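Local coordinates for protein lactate dehydrogenase (Eimeria maxima, PDB 6CT6) that probably interconverts pyruvate and lactate with NAD(H) as cofactor, and is seen here with NADH and the pyruvate analogue oxamate bound, at residues Cys269-Asn272 with Asn276-Asn279; Val136-Val141 with Asn279-Val284; Gly188-Pro193 with Ile313-Glu318. One frame throughout, in Å; residues are numbered along the deposited sequence.

Interaction 1 of 3, residues Cys269-Asn272 with Asn276-Asn279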
loop_
_atom_site.group_PDB
_atom_site.type_symbol
_atom_site.label_atom_id
_atom_site.label_comp_id
_atom_site.label_asym_id
_atom_site.label_seq_id
_atom_site.Cartn_x
_atom_site.Cartn_y
_atom_site.Cartn_z
ATOM N N CYS B 269 25.946 1.785 4.654
ATOM C CA CYS B 269 26.530 1.783 5.987
ATOM C C CYS B 269 27.758 2.680 6.033
ATOM O O CYS B 269 28.487 2.814 5.046
ATOM C CB CYS B 269 26.947 0.369 6.415
ATOM S SG CYS B 269 25.601 -0.798 6.607
ATOM N N TYR B 270 27.993 3.272 7.203
ATOM C CA TYR B 270 29.204 4.055 7.422
ATOM C C TYR B 270 30.417 3.130 7.447
ATOM O O TYR B 270 30.487 2.206 8.263
ATOM C CB TYR B 270 29.106 4.834 8.730
ATOM C CG TYR B 270 30.351 5.628 9.040
ATOM C CD1 TYR B 270 30.538 6.898 8.512
ATOM C CD2 TYR B 270 31.343 5.105 9.858
ATOM C CE1 TYR B 270 31.680 7.626 8.791
ATOM C CE2 TYR B 270 32.487 5.822 10.143
ATOM C CZ TYR B 270 32.652 7.082 9.607
ATOM O OH TYR B 270 33.793 7.794 9.893
ATOM N N LEU B 271 31.375 3.387 6.559
ATOM C CA LEU B 271 32.585 2.586 6.441
ATOM C C LEU B 271 33.810 3.457 6.682
ATOM O O LEU B 271 33.871 4.599 6.218
ATOM C CB LEU B 271 32.688 1.949 5.054
ATOM C CG LEU B 271 31.499 1.110 4.593
ATOM C CD1 LEU B 271 31.669 0.738 3.130
ATOM C CD2 LEU B 271 31.355 -0.125 5.461
ATOM N N ASN B 272 34.788 2.914 7.410
ATOM C CA ASN B 272 36.098 3.557 7.559
ATOM C C ASN B 272 37.153 2.459 7.450
ATOM O O ASN B 272 37.567 1.875 8.454
ATOM C CB ASN B 272 36.213 4.323 8.871
ATOM C CG ASN B 272 37.354 5.322 8.855
ATOM O OD1 ASN B 272 37.244 6.393 8.257
ATOM N ND2 ASN B 272 38.459 4.975 9.505
ATOM N N ASN B 276 37.785 -0.106 0.819
ATOM C CA ASN B 276 38.579 1.045 0.405
ATOM C C ASN B 276 37.809 2.350 0.573
ATOM O O ASN B 276 38.096 3.339 -0.109
ATOM C CB ASN B 276 39.053 0.885 -1.044
ATOM C CG ASN B 276 40.218 1.789 -1.378
ATOM O OD1 ASN B 276 40.063 2.788 -2.080
ATOM N ND2 ASN B 276 41.397 1.445 -0.871
ATOM N N VAL B 277 36.826 2.362 1.474
ATOM C CA VAL B 277 35.991 3.529 1.735
ATOM C C VAL B 277 36.502 4.217 2.990
ATOM O O VAL B 277 36.809 3.560 3.992
ATOM C CB VAL B 277 34.510 3.127 1.886
ATOM C CG1 VAL B 277 33.673 4.305 2.376
ATOM C CG2 VAL B 277 33.966 2.604 0.569
ATOM N N ASN B 278 36.579 5.544 2.945
ATOM C CA ASN B 278 37.163 6.337 4.025
ATOM C C ASN B 278 36.136 7.344 4.534
ATOM O O ASN B 278 35.928 8.397 3.924
ATOM C CB ASN B 278 38.434 7.027 3.541
ATOM C CG ASN B 278 39.527 6.040 3.182
ATOM O OD1 ASN B 278 39.910 5.198 3.995
ATOM N ND2 ASN B 278 40.022 6.123 1.950
ATOM N N ASN B 279 35.498 7.011 5.656
ATOM C CA ASN B 279 34.635 7.940 6.388
ATOM C C ASN B 279 33.440 8.400 5.548
ATOM O O ASN B 279 33.106 9.587 5.510
ATOM C CB ASN B 279 35.439 9.143 6.894
ATOM C CG ASN B 279 34.587 10.141 7.662
ATOM O OD1 ASN B 279 33.752 9.765 8.483
ATOM N ND2 ASN B 279 34.786 11.424 7.381
#

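Interaction 2 of 3, residues Val136-Val141 with Asn279-Val284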
loop_
_atom_site.group_PDB
_atom_site.type_symbol
_atom_site.label_atom_id
_atom_site.label_comp_id
_atom_site.label_asym_id
_atom_site.label_seq_id
_atom_site.Cartn_x
_atom_site.Cartn_y
_atom_site.Cartn_z
ATOM N N VAL B 136 24.602 10.022 0.382
ATOM C CA VAL B 136 25.022 11.257 1.040
ATOM C C VAL B 136 23.930 11.858 1.922
ATOM O O VAL B 136 24.249 12.596 2.866
ATOM C CB VAL B 136 25.508 12.310 0.025
ATOM C CG1 VAL B 136 26.774 11.819 -0.660
ATOM C CG2 VAL B 136 24.436 12.651 -1.002
ATOM N N MET B 137 22.655 11.560 1.658
ATOM C CA MET B 137 21.603 12.036 2.553
ATOM C C MET B 137 21.682 11.346 3.911
ATOM O O MET B 137 21.440 11.979 4.947
ATOM C CB MET B 137 20.226 11.825 1.920
ATOM C CG MET B 137 19.951 12.719 0.714
ATOM S SD MET B 137 20.004 14.484 1.115
ATOM C CE MET B 137 19.929 15.236 -0.506
ATOM N N VAL B 138 22.021 10.052 3.935
ATOM C CA VAL B 138 22.136 9.350 5.210
ATOM C C VAL B 138 23.234 9.979 6.060
ATOM O O VAL B 138 23.094 10.117 7.281
ATOM C CB VAL B 138 22.370 7.840 4.987
ATOM C CG1 VAL B 138 23.638 7.575 4.179
ATOM C CG2 VAL B 138 22.430 7.101 6.325
ATOM N N ALA B 139 24.336 10.389 5.428
ATOM C CA ALA B 139 25.407 11.048 6.171
ATOM C C ALA B 139 24.943 12.384 6.738
ATOM O O ALA B 139 25.263 12.725 7.883
ATOM C CB ALA B 139 26.628 11.243 5.272
ATOM N N ALA B 140 24.190 13.158 5.951
ATOM C CA ALA B 140 23.688 14.440 6.435
ATOM C C ALA B 140 22.840 14.262 7.688
ATOM O O ALA B 140 22.972 15.027 8.652
ATOM C CB ALA B 140 22.884 15.132 5.336
ATOM N N VAL B 141 21.961 13.258 7.695
ATOM C CA VAL B 141 21.160 12.973 8.885
ATOM C C VAL B 141 22.065 12.630 10.060
ATOM O O VAL B 141 21.916 13.175 11.161
ATOM C CB VAL B 141 20.160 11.838 8.597
ATOM C CG1 VAL B 141 19.374 11.479 9.856
ATOM C CG2 VAL B 141 19.212 12.234 7.474
ATOM N N ASN B 279 35.498 7.011 5.656
ATOM C CA ASN B 279 34.635 7.940 6.388
ATOM C C ASN B 279 33.440 8.400 5.548
ATOM O O ASN B 279 33.106 9.587 5.510
ATOM C CB ASN B 279 35.439 9.143 6.894
ATOM C CG ASN B 279 34.587 10.141 7.662
ATOM O OD1 ASN B 279 33.752 9.765 8.483
ATOM N ND2 ASN B 279 34.786 11.424 7.381
ATOM N N HIS B 280 32.777 7.466 4.875
ATOM C CA HIS B 280 31.485 7.775 4.274
ATOM C C HIS B 280 30.723 6.474 4.057
ATOM O O HIS B 280 31.165 5.395 4.463
ATOM C CB HIS B 280 31.643 8.597 2.986
ATOM C CG HIS B 280 32.240 7.852 1.832
ATOM N ND1 HIS B 280 31.510 6.995 1.037
ATOM C CD2 HIS B 280 33.487 7.881 1.304
ATOM C CE1 HIS B 280 32.286 6.509 0.084
ATOM N NE2 HIS B 280 33.492 7.030 0.225
ATOM N N TYR B 281 29.553 6.592 3.436
ATOM C CA TYR B 281 28.596 5.500 3.347
ATOM C C TYR B 281 28.641 4.838 1.974
ATOM O O TYR B 281 28.973 5.468 0.967
ATOM C CB TYR B 281 27.181 6.007 3.637
ATOM C CG TYR B 281 27.004 6.499 5.055
ATOM C CD1 TYR B 281 26.332 5.735 5.997
ATOM C CD2 TYR B 281 27.525 7.720 5.455
ATOM C CE1 TYR B 281 26.175 6.177 7.296
ATOM C CE2 TYR B 281 27.375 8.173 6.750
ATOM C CZ TYR B 281 26.700 7.397 7.667
ATOM O OH TYR B 281 26.550 7.842 8.961
ATOM N N LEU B 282 28.302 3.551 1.953
ATOM C CA LEU B 282 28.277 2.775 0.721
ATOM C C LEU B 282 27.404 1.547 0.942
ATOM O O LEU B 282 27.345 1.003 2.047
ATOM C CB LEU B 282 29.690 2.361 0.290
ATOM C CG LEU B 282 29.857 1.815 -1.128
ATOM C CD1 LEU B 282 29.719 2.928 -2.160
ATOM C CD2 LEU B 282 31.195 1.107 -1.281
ATOM N N GLY B 283 26.731 1.120 -0.122
ATOM C CA GLY B 283 25.896 -0.065 -0.064
ATOM C C GLY B 283 26.695 -1.345 0.049
ATOM O O GLY B 283 27.334 -1.768 -0.918
ATOM N N VAL B 284 26.675 -1.973 1.224
ATOM C CA VAL B 284 27.426 -3.202 1.460
ATOM C C VAL B 284 26.570 -4.169 2.269
ATOM O O VAL B 284 25.639 -3.761 2.974
ATOM C CB VAL B 284 28.755 -2.934 2.196
ATOM C CG1 VAL B 284 29.649 -2.028 1.364
ATOM C CG2 VAL B 284 28.498 -2.313 3.566
#

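Interaction 3 of 3, residues Gly188-Pro193 with Ile313-Glu318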
loop_
_atom_site.group_PDB
_atom_site.type_symbol
_atom_site.label_atom_id
_atom_site.label_comp_id
_atom_site.label_asym_id
_atom_site.label_seq_id
_atom_site.Cartn_x
_atom_site.Cartn_y
_atom_site.Cartn_z
ATOM N N GLY B 188 22.679 4.345 -7.509
ATOM C CA GLY B 188 22.755 5.249 -8.631
ATOM C C GLY B 188 23.218 4.527 -9.874
ATOM O O GLY B 188 23.206 3.296 -9.937
ATOM N N ASP B 189 23.643 5.314 -10.863
ATOM C CA ASP B 189 24.003 4.744 -12.158
ATOM C C ASP B 189 25.187 3.791 -12.051
ATOM O O ASP B 189 25.311 2.866 -12.863
ATOM C CB ASP B 189 24.311 5.862 -13.152
ATOM C CG ASP B 189 23.066 6.593 -13.610
ATOM O OD1 ASP B 189 22.048 5.919 -13.880
ATOM O OD2 ASP B 189 23.099 7.839 -13.695
ATOM N N ASN B 190 26.062 3.991 -11.068
ATOM C CA ASN B 190 27.224 3.136 -10.883
ATOM C C ASN B 190 26.959 1.971 -9.931
ATOM O O ASN B 190 27.918 1.350 -9.455
ATOM C CB ASN B 190 28.411 3.961 -10.375
ATOM C CG ASN B 190 29.000 4.866 -11.446
ATOM O OD1 ASN B 190 29.706 4.405 -12.342
ATOM N ND2 ASN B 190 28.713 6.156 -11.355
ATOM N N MET B 191 25.695 1.656 -9.643
ATOM C CA MET B 191 25.408 0.512 -8.788
ATOM C C MET B 191 25.948 -0.760 -9.432
ATOM O O MET B 191 25.969 -0.903 -10.658
ATOM C CB MET B 191 23.905 0.387 -8.519
ATOM C CG MET B 191 23.070 -0.121 -9.689
ATOM S SD MET B 191 21.325 -0.353 -9.262
ATOM C CE MET B 191 20.807 1.330 -8.939
ATOM N N LEU B 192 26.389 -1.693 -8.587
ATOM C CA LEU B 192 27.151 -2.861 -9.025
ATOM C C LEU B 192 26.395 -4.146 -8.717
ATOM O O LEU B 192 26.531 -4.706 -7.618
ATOM C CB LEU B 192 28.521 -2.874 -8.353
ATOM C CG LEU B 192 29.424 -4.077 -8.626
ATOM C CD1 LEU B 192 29.578 -4.323 -10.119
ATOM C CD2 LEU B 192 30.777 -3.848 -7.977
ATOM N N PRO B 193 25.591 -4.654 -9.652
ATOM C CA PRO B 193 25.065 -6.020 -9.502
ATOM C C PRO B 193 26.201 -7.029 -9.565
ATOM O O PRO B 193 26.948 -7.089 -10.546
ATOM C CB PRO B 193 24.102 -6.166 -10.687
ATOM C CG PRO B 193 23.817 -4.774 -11.140
ATOM C CD PRO B 193 25.037 -3.976 -10.833
ATOM N N ILE B 313 32.194 4.464 -5.539
ATOM C CA ILE B 313 32.841 5.276 -4.513
ATOM C C ILE B 313 33.122 6.678 -5.043
ATOM O O ILE B 313 32.996 7.669 -4.315
ATOM C CB ILE B 313 34.124 4.587 -4.010
ATOM C CG1 ILE B 313 33.786 3.219 -3.406
ATOM C CG2 ILE B 313 34.823 5.458 -2.967
ATOM C CD1 ILE B 313 34.995 2.395 -2.991
ATOM N N ASP B 314 33.506 6.789 -6.317
ATOM C CA ASP B 314 33.761 8.109 -6.885
ATOM C C ASP B 314 32.475 8.920 -6.990
ATOM O O ASP B 314 32.480 10.132 -6.742
ATOM C CB ASP B 314 34.425 7.982 -8.256
ATOM C CG ASP B 314 35.829 7.415 -8.175
ATOM O OD1 ASP B 314 36.440 7.479 -7.086
ATOM O OD2 ASP B 314 36.327 6.912 -9.202
ATOM N N GLU B 315 31.365 8.273 -7.355
ATOM C CA GLU B 315 30.092 8.983 -7.422
ATOM C C GLU B 315 29.727 9.584 -6.070
ATOM O O GLU B 315 29.242 10.720 -5.998
ATOM C CB GLU B 315 28.985 8.047 -7.913
ATOM C CG GLU B 315 27.643 8.745 -8.135
ATOM C CD GLU B 315 26.626 7.867 -8.841
ATOM O OE1 GLU B 315 27.034 6.910 -9.532
ATOM O OE2 GLU B 315 25.415 8.137 -8.703
ATOM N N VAL B 316 29.961 8.844 -4.985
ATOM C CA VAL B 316 29.675 9.368 -3.651
ATOM C C VAL B 316 30.606 10.531 -3.328
ATOM O O VAL B 316 30.172 11.573 -2.822
ATOM C CB VAL B 316 29.786 8.249 -2.597
ATOM C CG1 VAL B 316 29.625 8.812 -1.183
ATOM C CG2 VAL B 316 28.744 7.171 -2.858
ATOM N N LEU B 317 31.901 10.368 -3.609
ATOM C CA LEU B 317 32.859 11.431 -3.329
ATOM C C LEU B 317 32.549 12.681 -4.142
ATOM O O LEU B 317 32.651 13.803 -3.634
ATOM C CB LEU B 317 34.276 10.946 -3.620
ATOM C CG LEU B 317 34.791 9.814 -2.731
ATOM C CD1 LEU B 317 36.103 9.282 -3.279
ATOM C CD2 LEU B 317 34.960 10.291 -1.297
ATOM N N GLU B 318 32.179 12.508 -5.411
ATOM C CA GLU B 318 31.775 13.649 -6.225
ATOM C C GLU B 318 30.623 14.402 -5.571
ATOM O O GLU B 318 30.577 15.638 -5.608
ATOM C CB GLU B 318 31.388 13.176 -7.628
ATOM C CG GLU B 318 31.425 14.265 -8.692
ATOM C CD GLU B 318 31.410 13.702 -10.102
ATOM O OE1 GLU B 318 31.224 12.476 -10.253
ATOM O OE2 GLU B 318 31.589 14.484 -11.059
#

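Interaction 1 of 3, residues Cys269-Asn272 with Asn276-Asn279
Leu271 and Val277 meet in the beta hairpin that joins strand 263-272 to strand 281-289 of the C-terminal domain. At the corner where the chain comes back, Asn279 and His280 both face Leu271, which fits a G1 beta bulge; the positive phi and psi of Asn279 suit its first position. The tight part of the contact is apolar and faces the interior. CB of Leu271 lies 3.7 Å from CG1 of Val277, and CD1 of Leu271 is 3.9 Å from CG2 of Val277. Both valine methyls therefore engage the leucine, one at the root of its side chain and the other at a branch. With CG1 anti to the backbone N (chi1 171°), Val277 aims this methyl at the strand. Leu282 touches both residues from the next strand, and Ile313 of helix 303-328 packs on Val277.

Away from this apolar pair the geometry becomes looser, and three exposed asparagines, Asn272, Asn278 and Asn279, form the solvent side. The bond from Asn279 N to Leu271 O spans 3.0 Å but is weak, its angle at the hydrogen being only 123°. Asn272 OD1 sits 3.2 Å from Asn279 N, yet its poor angle excludes a hydrogen bond. Tyr270 OH donates to Asn279 OD1 at the ring edge, the oxygen lying in the ring plane while the amide is turned 74° from it. The 2.4 Å between Tyr270 OH and Asn279 OD1 is implausibly short, and with Asn279 poorly ordered the modelled length is doubtful. Tyr270 also meets Tyr281 edge to face and makes a cation-pi contact with Lys149. Nearby, Asn272 CA lies 3.6 Å from Val277 O.

Interaction 2 of 3, residues Val136-Val141 with Asn279-Val284
At the junction of the Rossmann-type NAD-binding domain with the C-terminal domain, Val138 and Ala139 of helix 134-145 press on the ring of Tyr281 of strand 281-289. The evidence for a CH-pi contact is direct: Val138 CG1 stands 3.9 Å from the centroid of the Tyr281 ring and 24° off its normal, over the face but shifted toward the CB end, where it comes within 3.6 Å of Tyr281 CG. Val138 holds CG1 between its backbone N and carbonyl carbon (chi1 59°), and this rotation presents the methyl to the ring. Its other methyl, CG2, grazes the CE1 side.

Ala139 meets the opposite long side of the ring. Its CB lies 3.5 Å from Tyr281 CE2, and its CA approaches that same carbon as closely, while Ala139 N lies over the face that Val138 CG1 touches. The small side chain thus brings the helix backbone itself against the tyrosine. No hydrogen bond links the two segments; the buried join rests on the CH-pi contact and on van der Waals contacts. Ser268 of strand 263-272 touches both Val138 and Tyr281. Beside the contact, His280 ND1 donates to Tyr281 O at 3.0 Å, close to the imidazole plane but 44° out of the carbonyl plane.

Interaction 3 of 3, residues Gly188-Pro193 with Ile313-Glu318
Glu315, on helix 303-328, reaches across to Asn190 and Gly188 in the type I beta turn Gly188-Met191, and these three residues account for nearly all the surface that the contact buries. The turn itself is closed by a backbone bond from Met191 N to Gly188 O. Glu315 has CG anti to the backbone N (chi1 -175°) and an extended chain beyond it, a shape that carries the carboxylate well clear of the helix and up to the turn.

There OE1 of Glu315 receives two N-H groups of one residue. The strong bond comes from Asn190 ND2, at 2.6 Å and nearly straight (171°); it leaves in the amide plane and meets OE1 on its anti side, somewhat out of the carboxylate plane. Amide and carboxylate are turned 70° against each other. The second donor, Asn190 N, is weak, at 3.4 Å from Glu315 OE1.

OE2 of Glu315 lies against the turn backbone, 3.9 Å from Gly188 CA, an approach made possible by the absence of a side chain there. Gly188 directly follows His187, which lines the oxamate pocket. The turn has further ties: Asn190 O bonds with Ser312 OG of the same helix, and Lys227 NZ with Met191 O.

Asp189 OD2 is 5.5 Å from Glu315 OE2, so two like charges come near one another without touching. The nearly straight ND2 bond probably limits rotation of the Asn190 amide, the weak backbone N-H adding little. The donors on OE1, chiefly ND2, would favour the ionised carboxylate, while Asp189 would probably act the other way.

In the fold
The three contacts lie on the same side of the chain's centre, about 9 Å (interactions 1 and 2), 12 Å (2 and 3) and 14 Å (1 and 3) between centres. Interactions 1 and 2 share Asn279, and their strands, 263-272 and 281-289, are antiparallel neighbours in one sheet. Along the chain, interaction 1 is nested inside the loop closed by interaction 3, whereas interactions 2 and 3 cross. Helix 303-328 of interaction 3 also borders the other two, with His280 packed on Ile313, Val316 and Leu317. Residues 136-141 come from the NAD-binding domain and all other segments from the C-terminal domain, so the hairpin connects the domain junction with the helix that meets the turn after His187.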